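Local coordinates for putative hexulose 6 phosphate synthase (Salmonella typhimurium, PDB 3F4W), which is of unconfirmed function but folds as a closed eight-stranded parallel beta/alpha barrel of the TIM-barrel class, at residues Val31-Leu36 and Leu57-Ile62; Leu72-Gly77 and Ala102-Val107; Leu131-Gly136 and Asp148-Met153; Ile162-Gly167 and Leu179-Val184. All blocks are in the same frame, centred on the assembly; numbering follows the deposited sequence.

Contact 1 (Val31-Leu36 and Leu57-Ile62)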
loop_
_atom_site.group_PDB
_atom_site.type_symbol
_atom_site.label_atom_id
_atom_site.label_comp_id
_atom_site.label_asym_id
_atom_site.label_seq_id
_atom_site.Cartn_x
_atom_site.Cartn_y
_atom_site.Cartn_z
ATOM N N VAL A 31 -8.811 1.763 10.356
ATOM C CA VAL A 31 -7.815 2.804 10.154
ATOM C C VAL A 31 -7.434 2.792 8.675
ATOM O O VAL A 31 -6.731 1.891 8.217
ATOM C CB VAL A 31 -6.580 2.585 11.044
ATOM C CG1 VAL A 31 -5.512 3.635 10.754
ATOM C CG2 VAL A 31 -6.984 2.618 12.509
ATOM N N GLY A 32 -7.924 3.782 7.933
ATOM C CA GLY A 32 -7.690 3.871 6.500
ATOM C C GLY A 32 -6.229 4.031 6.122
ATOM O O GLY A 32 -5.400 4.396 6.956
ATOM N N THR A 33 -5.910 3.772 4.859
ATOM C CA THR A 33 -4.517 3.775 4.418
ATOM C C THR A 33 -3.799 5.115 4.606
ATOM O O THR A 33 -2.693 5.150 5.134
ATOM C CB THR A 33 -4.382 3.320 2.955
ATOM O OG1 THR A 33 -5.118 2.106 2.772
ATOM C CG2 THR A 33 -2.920 3.083 2.607
ATOM N N PRO A 34 -4.419 6.220 4.162
ATOM C CA PRO A 34 -3.783 7.531 4.347
ATOM C C PRO A 34 -3.637 7.868 5.829
ATOM O O PRO A 34 -2.704 8.568 6.227
ATOM C CB PRO A 34 -4.771 8.493 3.684
ATOM C CG PRO A 34 -5.537 7.657 2.722
ATOM C CD PRO A 34 -5.653 6.312 3.364
ATOM N N PHE A 35 -4.562 7.359 6.632
ATOM C CA PHE A 35 -4.547 7.568 8.076
ATOM C C PHE A 35 -3.341 6.839 8.667
ATOM O O PHE A 35 -2.552 7.424 9.414
ATOM C CB PHE A 35 -5.875 7.073 8.671
ATOM C CG PHE A 35 -6.060 7.372 10.133
ATOM C CD1 PHE A 35 -5.178 8.188 10.819
ATOM C CD2 PHE A 35 -7.154 6.855 10.817
ATOM C CE1 PHE A 35 -5.366 8.463 12.168
ATOM C CE2 PHE A 35 -7.349 7.124 12.159
ATOM C CZ PHE A 35 -6.454 7.930 12.837
ATOM N N LEU A 36 -3.192 5.563 8.312
ATOM C CA LEU A 36 -2.016 4.786 8.692
ATOM C C LEU A 36 -0.721 5.468 8.267
ATOM O O LEU A 36 0.225 5.568 9.045
ATOM C CB LEU A 36 -2.055 3.402 8.049
ATOM C CG LEU A 36 -2.487 2.202 8.879
ATOM C CD1 LEU A 36 -2.343 0.943 8.038
ATOM C CD2 LEU A 36 -1.655 2.107 10.146
ATOM N N LEU A 57 -9.485 -2.659 12.277
ATOM C CA LEU A 57 -8.956 -3.107 10.993
ATOM C C LEU A 57 -7.877 -2.128 10.528
ATOM O O LEU A 57 -8.119 -0.927 10.459
ATOM C CB LEU A 57 -10.104 -3.163 9.971
ATOM C CG LEU A 57 -10.008 -3.401 8.448
ATOM C CD1 LEU A 57 -8.764 -2.814 7.803
ATOM C CD2 LEU A 57 -10.181 -4.877 8.066
ATOM N N ALA A 58 -6.687 -2.636 10.220
ATOM C CA ALA A 58 -5.631 -1.793 9.662
ATOM C C ALA A 58 -5.604 -1.938 8.146
ATOM O O ALA A 58 -5.227 -2.990 7.624
ATOM C CB ALA A 58 -4.275 -2.168 10.256
ATOM N N ASP A 59 -6.012 -0.888 7.440
ATOM C CA ASP A 59 -6.096 -0.937 5.987
ATOM C C ASP A 59 -4.744 -0.643 5.344
ATOM O O ASP A 59 -4.578 0.361 4.647
ATOM C CB ASP A 59 -7.143 0.046 5.471
ATOM C CG ASP A 59 -7.520 -0.215 4.030
ATOM O OD1 ASP A 59 -7.284 -1.341 3.544
ATOM O OD2 ASP A 59 -8.054 0.708 3.383
ATOM N N ALA A 60 -3.783 -1.526 5.588
ATOM C CA ALA A 60 -2.430 -1.347 5.073
ATOM C C ALA A 60 -2.339 -1.568 3.563
ATOM O O ALA A 60 -1.433 -1.049 2.911
ATOM C CB ALA A 60 -1.470 -2.271 5.804
ATOM N N LYS A 61 -3.282 -2.328 3.008
ATOM C CA LYS A 61 -3.240 -2.685 1.590
ATOM C C LYS A 61 -1.864 -3.228 1.219
ATOM O O LYS A 61 -1.233 -2.774 0.258
ATOM C CB LYS A 61 -3.593 -1.484 0.706
ATOM C CG LYS A 61 -5.077 -1.153 0.651
ATOM C CD LYS A 61 -5.345 -0.057 -0.371
ATOM C CE LYS A 61 -6.818 0.316 -0.423
ATOM N NZ LYS A 61 -7.226 1.098 0.772
ATOM N N ILE A 62 -1.412 -4.208 1.991
ATOM C CA ILE A 62 -0.096 -4.804 1.820
ATOM C C ILE A 62 0.138 -5.357 0.412
ATOM O O ILE A 62 -0.719 -6.037 -0.158
ATOM C CB ILE A 62 0.131 -5.915 2.860
ATOM C CG1 ILE A 62 0.125 -5.317 4.269
ATOM C CG2 ILE A 62 1.445 -6.630 2.606
ATOM C CD1 ILE A 62 0.168 -6.353 5.374
HETATM O O HOH W 1 -8.268 3.309 3.171
#
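The carboxylate of D59 lies beside the hydroxyl of T33, with OD2 3.3 Å from T33 OG1. From above the carboxylate plane K61 reaches OD2 in a salt bridge, NZ to OD2 2.8 Å. D59 OD1 has its own partner, the hydroxyl of T82 on the next strand. Water 1 bridges the two segments: it accepts from T33 N and lies where it can donate to D59 OD2, though other acceptors compete for its protons. T33 OG1 is gripped twice. It donates to D59 O at 2.6 Å and accepts from K61 NZ at 3.1 Å. Its first torsion (chi1 -49°) sets OG1 beside the backbone N, facing the strand, and the K61 chain crosses the T33 side chain at about a right angle. This is the end of one barrel strand, where the chain turns into helix 33-39 next to strand 55-62. The strands are parallel: V31 N bonds to L57 O at 2.8 Å, and D59 N to V31 O at 3.0 Å. G32 follows as the N-cap of the helix. D59 is the centre of an inverse gamma turn. One helical turn on, L36 lays CD1 against A60 CB at 4.0 Å. T33 and K61 also pack against E69 and M63 of the second subunit.

Contact 2 (Leu72-Gly77 and Ala102-Val107)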
loop_
_atom_site.group_PDB
_atom_site.type_symbol
_atom_site.label_atom_id
_atom_site.label_comp_id
_atom_site.label_asym_id
_atom_site.label_seq_id
_atom_site.Cartn_x
_atom_site.Cartn_y
_atom_site.Cartn_z
ATOM N N LEU A 72 3.769 -6.374 12.438
ATOM C CA LEU A 72 3.861 -5.029 12.985
ATOM C C LEU A 72 2.474 -4.497 13.338
ATOM O O LEU A 72 2.270 -3.887 14.389
ATOM C CB LEU A 72 4.524 -4.103 11.964
ATOM C CG LEU A 72 4.534 -2.623 12.324
ATOM C CD1 LEU A 72 5.469 -2.398 13.494
ATOM C CD2 LEU A 72 4.955 -1.792 11.129
ATOM N N LEU A 73 1.525 -4.735 12.441
ATOM C CA LEU A 73 0.162 -4.249 12.594
ATOM C C LEU A 73 -0.583 -5.007 13.686
ATOM O O LEU A 73 -1.283 -4.410 14.505
ATOM C CB LEU A 73 -0.582 -4.390 11.265
ATOM C CG LEU A 73 -0.659 -3.199 10.302
ATOM C CD1 LEU A 73 0.250 -2.050 10.691
ATOM C CD2 LEU A 73 -0.406 -3.651 8.864
ATOM N N PHE A 74 -0.434 -6.328 13.694
ATOM C CA PHE A 74 -1.106 -7.156 14.688
ATOM C C PHE A 74 -0.549 -6.886 16.077
ATOM O O PHE A 74 -1.305 -6.763 17.039
ATOM C CB PHE A 74 -0.996 -8.642 14.338
ATOM C CG PHE A 74 -1.857 -9.056 13.178
ATOM C CD1 PHE A 74 -3.196 -8.702 13.134
ATOM C CD2 PHE A 74 -1.335 -9.814 12.145
ATOM C CE1 PHE A 74 -3.993 -9.080 12.076
ATOM C CE2 PHE A 74 -2.128 -10.198 11.082
ATOM C CZ PHE A 74 -3.458 -9.831 11.046
ATOM N N ASP A 75 0.776 -6.785 16.175
ATOM C CA ASP A 75 1.423 -6.439 17.435
ATOM C C ASP A 75 0.877 -5.129 17.996
ATOM O O ASP A 75 0.829 -4.937 19.208
ATOM C CB ASP A 75 2.941 -6.321 17.261
ATOM C CG ASP A 75 3.625 -7.672 17.145
ATOM O OD1 ASP A 75 2.950 -8.700 17.359
ATOM O OD2 ASP A 75 4.840 -7.703 16.842
ATOM N N ALA A 76 0.473 -4.229 17.106
ATOM C CA ALA A 76 -0.019 -2.918 17.517
ATOM C C ALA A 76 -1.459 -2.959 18.022
ATOM O O ALA A 76 -1.966 -1.968 18.543
ATOM C CB ALA A 76 0.109 -1.925 16.379
ATOM N N GLY A 77 -2.123 -4.096 17.851
ATOM C CA GLY A 77 -3.481 -4.250 18.341
ATOM C C GLY A 77 -4.541 -4.472 17.273
ATOM O O GLY A 77 -5.707 -4.699 17.595
ATOM N N ALA A 102 -1.124 -14.850 15.392
ATOM C CA ALA A 102 -1.731 -13.870 16.284
ATOM C C ALA A 102 -3.172 -14.222 16.643
ATOM O O ALA A 102 -3.792 -13.560 17.474
ATOM C CB ALA A 102 -1.667 -12.488 15.656
ATOM N N GLY A 103 -3.700 -15.265 16.014
ATOM C CA GLY A 103 -5.093 -15.629 16.179
ATOM C C GLY A 103 -5.999 -14.557 15.607
ATOM O O GLY A 103 -7.138 -14.395 16.038
ATOM N N LYS A 104 -5.489 -13.818 14.630
ATOM C CA LYS A 104 -6.258 -12.739 14.025
ATOM C C LYS A 104 -6.603 -13.042 12.563
ATOM O O LYS A 104 -6.642 -14.201 12.159
ATOM C CB LYS A 104 -5.522 -11.411 14.199
ATOM C CG LYS A 104 -5.213 -11.122 15.666
ATOM C CD LYS A 104 -4.572 -9.767 15.874
ATOM C CE LYS A 104 -4.320 -9.499 17.353
ATOM N NZ LYS A 104 -3.577 -8.222 17.570
ATOM N N GLN A 105 -6.866 -12.011 11.768
ATOM C CA GLN A 105 -7.469 -12.236 10.456
ATOM C C GLN A 105 -6.957 -11.315 9.355
ATOM O O GLN A 105 -6.822 -10.106 9.543
ATOM C CB GLN A 105 -8.994 -12.116 10.553
ATOM C CG GLN A 105 -9.727 -12.255 9.221
ATOM C CD GLN A 105 -9.865 -13.697 8.775
ATOM O OE1 GLN A 105 -10.237 -14.569 9.560
ATOM N NE2 GLN A 105 -9.567 -13.955 7.506
ATOM N N VAL A 106 -6.688 -11.908 8.201
ATOM C CA VAL A 106 -6.333 -11.163 7.003
ATOM C C VAL A 106 -7.557 -10.983 6.102
ATOM O O VAL A 106 -8.346 -11.908 5.906
ATOM C CB VAL A 106 -5.219 -11.878 6.215
ATOM C CG1 VAL A 106 -5.170 -11.379 4.766
ATOM C CG2 VAL A 106 -3.872 -11.695 6.910
ATOM N N VAL A 107 -7.716 -9.776 5.574
ATOM C CA VAL A 107 -8.761 -9.491 4.605
ATOM C C VAL A 107 -8.103 -9.187 3.264
ATOM O O VAL A 107 -7.273 -8.282 3.167
ATOM C CB VAL A 107 -9.600 -8.272 5.030
ATOM C CG1 VAL A 107 -10.568 -7.893 3.922
ATOM C CG2 VAL A 107 -10.343 -8.562 6.331
#
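The Schellman motif that closes the helix beginning at residue 66 is where F74 meets K104, just before the next strand but one. The F74 carbonyl carries the polar part. K104 NZ donates to F74 O at 2.8 Å, and G77 N donates to the same oxygen at 2.9 Å. The two donors come from opposite faces of the carbonyl plane. The lysine approach is bent, with a C=O...NZ angle of 127°. K104 NZ has a further acceptor in A78 O, so the amine joins two carbonyls around the helix end. G77 takes a positive phi (116°), which lets the chain leave the helix here.

This is the end of the beta/alpha barrel where helices finish and the next strands begin. The helix holding F74 lies outside strand 80-84, and A102 and G103 end the following helix with a second Schellman motif before strand 105-109. The F74 side chain packs against K104 and also touches V81 and A99. Against the ring, the K104 chain is extended beyond CG, and the two side chains slide past each other in opposite directions. K104 CB lies 3.5 Å from F74 CE1, and the K104 CD methylene passes alongside the same ring. At the far end of the ring, Q105 O sits at the edge, in the ring plane, 3.7 Å from F74 CZ. A102 CB packs on F74 CB at 4.1 Å. Q105 NE2 donates to O of the next residue, V106, at 2.9 Å.

Contact 3 (Leu131-Gly136 and Asp148-Met153)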
loop_
_atom_site.group_PDB
_atom_site.type_symbol
_atom_site.label_atom_id
_atom_site.label_comp_id
_atom_site.label_asym_id
_atom_site.label_seq_id
_atom_site.Cartn_x
_atom_site.Cartn_y
_atom_site.Cartn_z
ATOM N N LEU A 131 -12.576 -12.063 1.916
ATOM C CA LEU A 131 -12.296 -11.252 0.740
ATOM C C LEU A 131 -13.213 -10.043 0.728
ATOM O O LEU A 131 -14.383 -10.137 1.095
ATOM C CB LEU A 131 -12.515 -12.067 -0.539
ATOM C CG LEU A 131 -11.941 -13.487 -0.577
ATOM C CD1 LEU A 131 -12.470 -14.256 -1.787
ATOM C CD2 LEU A 131 -10.410 -13.469 -0.557
ATOM N N ALA A 132 -12.683 -8.911 0.291
ATOM C CA ALA A 132 -13.463 -7.689 0.223
ATOM C C ALA A 132 -13.510 -7.225 -1.214
ATOM O O ALA A 132 -12.466 -6.973 -1.814
ATOM C CB ALA A 132 -12.836 -6.612 1.097
ATOM N N VAL A 133 -14.705 -7.123 -1.782
ATOM C CA VAL A 133 -14.821 -6.474 -3.075
ATOM C C VAL A 133 -14.789 -4.982 -2.792
ATOM O O VAL A 133 -15.381 -4.514 -1.820
ATOM C CB VAL A 133 -16.104 -6.872 -3.854
ATOM C CG1 VAL A 133 -16.693 -8.163 -3.305
ATOM C CG2 VAL A 133 -17.124 -5.752 -3.835
ATOM N N HIS A 134 -14.070 -4.241 -3.623
ATOM C CA HIS A 134 -13.785 -2.850 -3.325
ATOM C C HIS A 134 -13.598 -2.015 -4.582
ATOM O O HIS A 134 -12.656 -2.219 -5.343
ATOM C CB HIS A 134 -12.529 -2.765 -2.453
ATOM C CG HIS A 134 -12.283 -1.407 -1.877
ATOM N ND1 HIS A 134 -11.098 -1.068 -1.260
ATOM C CD2 HIS A 134 -13.063 -0.302 -1.829
ATOM C CE1 HIS A 134 -11.164 0.186 -0.848
ATOM N NE2 HIS A 134 -12.344 0.673 -1.183
ATOM N N THR A 135 -14.514 -1.082 -4.796
ATOM C CA THR A 135 -14.317 -0.037 -5.783
ATOM C C THR A 135 -13.720 1.148 -5.037
ATOM O O THR A 135 -14.355 1.708 -4.143
ATOM C CB THR A 135 -15.646 0.356 -6.446
ATOM O OG1 THR A 135 -16.157 -0.764 -7.176
ATOM C CG2 THR A 135 -15.456 1.530 -7.396
ATOM N N GLY A 136 -12.490 1.510 -5.388
ATOM C CA GLY A 136 -11.753 2.525 -4.654
ATOM C C GLY A 136 -12.362 3.906 -4.771
ATOM O O GLY A 136 -13.210 4.146 -5.629
ATOM N N ASP A 148 -21.628 -4.701 -9.012
ATOM C CA ASP A 148 -21.430 -5.709 -10.049
ATOM C C ASP A 148 -20.363 -6.706 -9.612
ATOM O O ASP A 148 -20.524 -7.913 -9.788
ATOM C CB ASP A 148 -21.061 -5.079 -11.397
ATOM C CG ASP A 148 -21.349 -6.006 -12.577
ATOM O OD1 ASP A 148 -21.741 -7.169 -12.351
ATOM O OD2 ASP A 148 -21.191 -5.567 -13.734
ATOM N N ASP A 149 -19.280 -6.200 -9.027
ATOM C CA ASP A 149 -18.224 -7.074 -8.521
ATOM C C ASP A 149 -18.709 -7.935 -7.353
ATOM O O ASP A 149 -18.307 -9.088 -7.219
ATOM C CB ASP A 149 -16.977 -6.267 -8.130
ATOM C CG ASP A 149 -16.148 -5.847 -9.338
ATOM O OD1 ASP A 149 -16.426 -6.330 -10.457
ATOM O OD2 ASP A 149 -15.212 -5.040 -9.167
ATOM N N LEU A 150 -19.580 -7.382 -6.513
ATOM C CA LEU A 150 -20.126 -8.148 -5.397
ATOM C C LEU A 150 -20.981 -9.310 -5.901
ATOM O O LEU A 150 -20.944 -10.407 -5.345
ATOM C CB LEU A 150 -20.949 -7.260 -4.457
ATOM C CG LEU A 150 -21.548 -7.971 -3.240
ATOM C CD1 LEU A 150 -20.459 -8.639 -2.415
ATOM C CD2 LEU A 150 -22.338 -7.005 -2.379
ATOM N N ILE A 151 -21.748 -9.059 -6.958
ATOM C CA ILE A 151 -22.579 -10.092 -7.569
ATOM C C ILE A 151 -21.734 -11.265 -8.058
ATOM O O ILE A 151 -22.039 -12.422 -7.779
ATOM C CB ILE A 151 -23.402 -9.527 -8.739
ATOM C CG1 ILE A 151 -24.418 -8.506 -8.224
ATOM C CG2 ILE A 151 -24.090 -10.652 -9.502
ATOM C CD1 ILE A 151 -25.139 -7.758 -9.324
ATOM N N THR A 152 -20.662 -10.965 -8.782
ATOM C CA THR A 152 -19.757 -12.011 -9.238
ATOM C C THR A 152 -19.109 -12.732 -8.062
ATOM O O THR A 152 -19.054 -13.961 -8.029
ATOM C CB THR A 152 -18.665 -11.452 -10.154
ATOM O OG1 THR A 152 -19.272 -10.916 -11.334
ATOM C CG2 THR A 152 -17.685 -12.548 -10.544
ATOM N N MET A 153 -18.622 -11.964 -7.094
ATOM C CA MET A 153 -18.000 -12.548 -5.914
ATOM C C MET A 153 -18.916 -13.569 -5.243
ATOM O O MET A 153 -18.495 -14.680 -4.926
ATOM C CB MET A 153 -17.604 -11.459 -4.913
ATOM C CG MET A 153 -17.094 -12.013 -3.597
ATOM S SD MET A 153 -15.534 -12.891 -3.790
ATOM C CE MET A 153 -14.385 -11.515 -3.821
HETATM O O HOH W 2 -15.025 -3.226 -7.312
#
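V133 is the bump of this contact, and the hollow that receives it is formed by D149, L150 and M153 on one flank of helix 147-156. Its two methyls divide the work. CG1 enters between the L150 and M153 side chains, 3.9 Å from L150 CD1 and 3.8 Å from M153 CB. CG2 rests on the helix backbone, 4.0 Å from L150 N, with D149 CB beside it. The first torsion of V133 (chi1 -19°) is well away from a staggered position, which suggests some strain in the fit.

M153 supplies the second bump. Its chain is bent at chi2 and chi3, which carries the thioether end across to the strand at L131. There M153 CE lies 3.8 Å from L131 CB, and M153 SD is 3.9 Å from L131 CD1. The two side chains cross at about a right angle. Beyond the apolar patch water 2 links the segments; it is 2.7 Å from T135 OG1 and donates to D149 OD2 at 2.6 Å.

The alternation of the strand separates two environments. L131 and V133 face the helix, while A132 and H134 point to the other side, where H134 bonds to D109 and to a malonate ion, likely a crystallisation additive. The helix runs roughly antiparallel (150°) to strand 130-134, as the helices of a beta/alpha barrel do. Helix 116-126 borders it through V120, which touches L131 and M153. On strand 161-165, I162 touches M153 and V164 touches V133.

Contact 4 (Ile162-Gly167 and Leu179-Val184)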
loop_
_atom_site.group_PDB
_atom_site.type_symbol
_atom_site.label_atom_id
_atom_site.label_comp_id
_atom_site.label_asym_id
_atom_site.label_seq_id
_atom_site.Cartn_x
_atom_site.Cartn_y
_atom_site.Cartn_z
ATOM N N ILE A 162 -17.259 -12.468 3.174
ATOM C CA ILE A 162 -17.220 -11.419 2.154
ATOM C C ILE A 162 -17.533 -10.033 2.705
ATOM O O ILE A 162 -18.510 -9.849 3.428
ATOM C CB ILE A 162 -18.207 -11.707 1.003
ATOM C CG1 ILE A 162 -17.935 -13.080 0.383
ATOM C CG2 ILE A 162 -18.133 -10.608 -0.055
ATOM C CD1 ILE A 162 -16.566 -13.214 -0.255
ATOM N N ALA A 163 -16.698 -9.062 2.344
ATOM C CA ALA A 163 -16.942 -7.662 2.672
ATOM C C ALA A 163 -17.137 -6.863 1.388
ATOM O O ALA A 163 -16.722 -7.293 0.312
ATOM C CB ALA A 163 -15.786 -7.091 3.491
ATOM N N VAL A 164 -17.784 -5.708 1.497
ATOM C CA VAL A 164 -17.970 -4.847 0.335
ATOM C C VAL A 164 -17.818 -3.365 0.683
ATOM O O VAL A 164 -18.352 -2.886 1.686
ATOM C CB VAL A 164 -19.322 -5.115 -0.378
ATOM C CG1 VAL A 164 -20.489 -4.884 0.567
ATOM C CG2 VAL A 164 -19.446 -4.251 -1.624
ATOM N N ALA A 165 -17.069 -2.653 -0.157
ATOM C CA ALA A 165 -16.813 -1.237 0.035
ATOM C C ALA A 165 -16.850 -0.515 -1.304
ATOM O O ALA A 165 -16.448 -1.069 -2.330
ATOM C CB ALA A 165 -15.454 -1.033 0.696
ATOM N N GLY A 166 -17.329 0.722 -1.292
ATOM C CA GLY A 166 -17.305 1.544 -2.487
ATOM C C GLY A 166 -18.342 2.647 -2.474
ATOM O O GLY A 166 -19.265 2.647 -3.283
ATOM N N GLY A 167 -18.195 3.583 -1.544
ATOM C CA GLY A 167 -19.072 4.737 -1.477
ATOM C C GLY A 167 -20.489 4.413 -1.046
ATOM O O GLY A 167 -21.421 5.148 -1.362
ATOM N N LEU A 179 -28.094 -8.655 -0.704
ATOM C CA LEU A 179 -27.261 -9.682 -1.320
ATOM C C LEU A 179 -26.580 -10.547 -0.265
ATOM O O LEU A 179 -26.116 -11.651 -0.553
ATOM C CB LEU A 179 -26.226 -9.050 -2.253
ATOM C CG LEU A 179 -26.816 -8.365 -3.486
ATOM C CD1 LEU A 179 -25.756 -7.602 -4.267
ATOM C CD2 LEU A 179 -27.505 -9.388 -4.374
ATOM N N GLY A 180 -26.514 -10.035 0.958
ATOM C CA GLY A 180 -26.013 -10.805 2.079
ATOM C C GLY A 180 -24.506 -10.898 2.233
ATOM O O GLY A 180 -23.973 -11.989 2.450
ATOM N N PRO A 181 -23.803 -9.757 2.137
ATOM C CA PRO A 181 -22.378 -9.780 2.479
ATOM C C PRO A 181 -22.241 -9.989 3.981
ATOM O O PRO A 181 -23.216 -9.803 4.707
ATOM C CB PRO A 181 -21.897 -8.367 2.118
ATOM C CG PRO A 181 -23.088 -7.652 1.513
ATOM C CD PRO A 181 -24.303 -8.389 1.937
ATOM N N ASP A 182 -21.054 -10.362 4.443
ATOM C CA ASP A 182 -20.815 -10.511 5.874
ATOM C C ASP A 182 -20.435 -9.177 6.508
ATOM O O ASP A 182 -20.744 -8.917 7.672
ATOM C CB ASP A 182 -19.739 -11.565 6.124
ATOM C CG ASP A 182 -20.133 -12.923 5.596
ATOM O OD1 ASP A 182 -20.958 -13.596 6.247
ATOM O OD2 ASP A 182 -19.621 -13.323 4.526
ATOM N N VAL A 183 -19.772 -8.327 5.734
ATOM C CA VAL A 183 -19.378 -7.012 6.223
ATOM C C VAL A 183 -19.681 -5.941 5.188
ATOM O O VAL A 183 -19.351 -6.087 4.010
ATOM C CB VAL A 183 -17.874 -6.960 6.587
ATOM C CG1 VAL A 183 -17.470 -5.547 7.025
ATOM C CG2 VAL A 183 -17.553 -7.975 7.678
ATOM N N VAL A 184 -20.331 -4.875 5.634
ATOM C CA VAL A 184 -20.551 -3.708 4.797
ATOM C C VAL A 184 -19.634 -2.591 5.288
ATOM O O VAL A 184 -19.651 -2.233 6.468
ATOM C CB VAL A 184 -22.019 -3.257 4.838
ATOM C CG1 VAL A 184 -22.192 -1.948 4.093
ATOM C CG2 VAL A 184 -22.914 -4.338 4.247
#
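Backbone hydrogen bonds join I162 to D182 and V183, and V164 to V183. I162 O accepts twice, from D182 N at 2.8 Å and from V183 N at 3.0 Å. One residue pair on, V164 N donates to V183 O at 3.0 Å. That same oxygen is also met by A163 CA at 3.2 Å, a CA-H...O contact.

One bond pairs side chain with backbone. D182 OD2 takes the N-H of I162 at 2.9 Å through its anti lone pair, and the bond is fairly straight (161°). With CG beside its own backbone N (chi1 -61°), the D182 carboxylate reaches back to the start of the neighbouring strand.

These bonds stitch together strands 161-165 and 183-186, the two parallel strands of a beta-alpha-beta unit whose helix is 173-177. They are neighbours in the wall of the barrel.

Apolar contacts lie on both faces of the pair. On one, A163 CB packs on V183 CB at 3.7 Å. On the other, V164 CG1 touches P181 CG (3.9 Å) and, more loosely, V184 CG2 (4.4 Å), and I162 packs on L150 and M153 of helix 147-156. G167 N hydrogen-bonds to a malonate ion.

From the N terminus the four contacts follow in series; none nests in or crosses another. Contact 1 closes a loop of 20 residues between its segments. Contact 2 closes a loop of 24 residues, spanning strand 80-84 and most of helix 89-102. Contacts 3 and 4 each close 11 residues. All four reach one closed parallel sheet. Contacts 1 and 2 touch where L73 packs on A58 and A60, and both touch the second subunit. V107 and A132 then join contact 2 to contact 3 through neighbouring strands. Contacts 3 and 4, about 8 Å apart between centres, share the pairing of strands 130-134 and 161-165, on the opposite side of the chain's centre from contacts 1 and 2.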